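PDB 5AMV: pectate lyase from Bacillus subtilis, which cleaves polygalacturonate by calcium-dependent elimination, giving oligosaccharides that carry an unsaturated galacturonosyl group at their non-reducing ends. Local coordinates for residues N39-V42 with S43-K47. Residues are numbered along the deposited sequence; the frame is centred on the assembly and turned at random.
Sequences NQLV and SALGK
The short two-turn helix 38-45, which covers one end of the parallel beta-helix of this polysaccharide lyase, brings Asn39, Gln40, Leu41 and Val42 against Ser43, Ala44, Leu45 and Gly46 through successive i to i+4 hydrogen bonds. Ser43 N donates to Asn39 O at 2.9 Å, nearly straight; in one of two modelled positions the hydroxyl OG of Ser43 adds a second, less certain bond to Asn39 O from the opposite face of the carbonyl, above the plane. In that position, with chi1 -65°, the hydroxyl stands beside its own backbone N and is folded back onto the preceding turn. Ala44 N and Leu45 N bond to Gln40 O and Leu41 O in the same helical pattern. Gly46 N closes the last turn on Val42 O at 3.0 Å, after which the chain leaves the helix with a positive phi of 62°, a conformation that favours glycine. A water donates to both Val42 O (2.7 Å) and Gly46 O, bridging the helix to its exit. On the buried side the side chains of Leu41 and Leu45 cross at a slant, Leu41 CG lying 4.0 Å from Leu45 CD1, and Leu45 CG also rests against Leu41 O. An alanine at Leu45 would remove this branched end and is likely to open a gap between Leu41 and the strand residues Ile56 and Val123. Asn39 ND2 bonds to Asp68 O and Gln40 OE1 to Ser36 N, while Ala44 packs on Tyr33 and Val35 of strand 32-35 and Leu45 reaches Ile56 of strand 54-58 and Val123 of strand 122-124.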
ATOM      1  N   ASN A  39     -11.952 -16.192  11.581  1.00  8.66           N
ATOM      2  CA  ASN A  39     -13.414 -16.415  11.629  1.00  9.29           C
ATOM      3  C   ASN A  39     -14.149 -15.246  12.258  1.00  8.72           C
ATOM      4  O   ASN A  39     -15.165 -14.770  11.713  1.00  9.27           O
ATOM      5  CB  ASN A  39     -13.739 -17.679  12.420  1.00  8.98           C
ATOM      6  CG  ASN A  39     -13.370 -18.946  11.661  1.00  9.72           C
ATOM      7  OD1 ASN A  39     -13.302 -18.946  10.405  1.00 10.74           O
ATOM      8  ND2 ASN A  39     -13.088 -20.030  12.424  1.00 10.53           N
ATOM      9  N   GLN A  40     -13.603 -14.766  13.378  1.00  8.70           N
ATOM     10  CA  GLN A  40     -14.197 -13.622  14.068  1.00  9.26           C
ATOM     11  C   GLN A  40     -14.164 -12.362  13.210  1.00  9.03           C
ATOM     12  O   GLN A  40     -15.138 -11.584  13.205  1.00  8.69           O
ATOM     13  CB  GLN A  40     -13.560 -13.382  15.431  1.00  8.02           C
ATOM     14  CG  GLN A  40     -13.799 -14.541  16.404  1.00 10.89           C
ATOM     15  CD  GLN A  40     -13.215 -14.301  17.782  1.00 14.76           C
ATOM     16  OE1 GLN A  40     -12.385 -13.419  17.993  1.00 11.18           O
ATOM     17  NE2 GLN A  40     -13.645 -15.130  18.749  1.00 15.64           N
ATOM     18  N   LEU A  41     -13.046 -12.142  12.511  1.00  8.96           N
ATOM     19  CA  LEU A  41     -12.961 -10.975  11.639  1.00  9.55           C
ATOM     20  C   LEU A  41     -13.986 -11.029  10.502  1.00  9.09           C
ATOM     21  O   LEU A  41     -14.703 -10.061  10.286  1.00  9.34           O
ATOM     22  CB  LEU A  41     -11.514 -10.789  11.142  1.00  9.55           C
ATOM     23  CG  LEU A  41     -11.346  -9.686  10.083  1.00  8.61           C
ATOM     24  CD1 LEU A  41     -11.615  -8.294  10.745  1.00  8.20           C
ATOM     25  CD2 LEU A  41      -9.955  -9.738   9.500  1.00 10.39           C
ATOM     26  N   VAL A  42     -14.083 -12.164   9.799  1.00  9.00           N
ATOM     27  CA  VAL A  42     -15.032 -12.375   8.711  1.00 10.47           C
ATOM     28  C   VAL A  42     -16.492 -12.156   9.221  1.00 10.48           C
ATOM     29  O   VAL A  42     -17.324 -11.437   8.590  1.00 10.99           O
ATOM     30  CB  VAL A  42     -14.777 -13.785   8.104  1.00 11.45           C
ATOM     31  CG1 VAL A  42     -15.979 -14.270   7.243  1.00 12.72           C
ATOM     32  CG2 VAL A  42     -13.439 -13.782   7.317  1.00  9.35           C
ATOM     33  N   SER A  43     -16.793 -12.752  10.376  1.00 10.81           N
ATOM     34  CA  SER A  43     -18.080 -12.554  11.048  0.50 11.35           C
ATOM     35  C   SER A  43     -18.417 -11.079  11.316  1.00 11.69           C
ATOM     36  O   SER A  43     -19.531 -10.608  10.992  1.00 12.10           O
ATOM     37  CB  SER A  43     -18.085 -13.325  12.363  0.50 11.45           C
ATOM     38  OG  SER A  43     -18.018 -14.715  12.111  0.50 12.24           O
ATOM     39  N   ALA A  44     -17.469 -10.351  11.918  1.00 11.50           N
ATOM     40  CA  ALA A  44     -17.684  -8.916  12.251  1.00 11.54           C
ATOM     41  C   ALA A  44     -17.895  -8.062  10.994  1.00 12.16           C
ATOM     42  O   ALA A  44     -18.764  -7.165  10.987  1.00 12.67           O
ATOM     43  CB  ALA A  44     -16.521  -8.319  13.112  1.00 12.15           C
ATOM     44  N   LEU A  45     -17.105  -8.309   9.948  1.00 11.48           N
ATOM     45  CA  LEU A  45     -17.260  -7.543   8.698  1.00 11.04           C
ATOM     46  C   LEU A  45     -18.605  -7.808   8.004  1.00 12.27           C
ATOM     47  O   LEU A  45     -19.243  -6.898   7.465  1.00 11.62           O
ATOM     48  CB  LEU A  45     -16.115  -7.830   7.697  1.00  9.89           C
ATOM     49  CG  LEU A  45     -14.704  -7.489   8.149  1.00  9.55           C
ATOM     50  CD1 LEU A  45     -13.667  -8.121   7.180  1.00  8.93           C
ATOM     51  CD2 LEU A  45     -14.502  -5.942   8.285  1.00 10.85           C
ATOM     52  N   GLY A  46     -19.022  -9.070   7.988  1.00 13.42           N
ATOM     53  CA  GLY A  46     -20.216  -9.439   7.226  1.00 14.14           C
ATOM     54  C   GLY A  46     -20.056  -9.176   5.731  1.00 15.19           C
ATOM     55  O   GLY A  46     -18.938  -9.160   5.188  1.00 14.30           O
ATOM     56  N   LYS A  47     -21.185  -8.963   5.055  1.00 16.56           N
ATOM     57  CA  LYS A  47     -21.196  -8.836   3.594  1.00 17.37           C
ATOM     58  C   LYS A  47     -20.544  -7.528   3.162  1.00 17.52           C
ATOM     59  O   LYS A  47     -20.538  -6.570   3.940  1.00 15.34           O
ATOM     60  CB  LYS A  47     -22.631  -8.876   3.064  1.00 18.57           C
ATOM     61  CG  LYS A  47     -23.328 -10.229   3.181  1.00 22.35           C
ATOM     62  CD  LYS A  47     -24.792 -10.069   2.822  1.00 25.46           C
ATOM     63  CE  LYS A  47     -25.505 -11.407   2.842  1.00 30.12           C
ATOM     64  NZ  LYS A  47     -26.911 -11.209   3.304  1.00 33.73           N
TER
HETATM   65  O   HOH W   1     -17.226 -11.192   5.927  1.00 13.70           O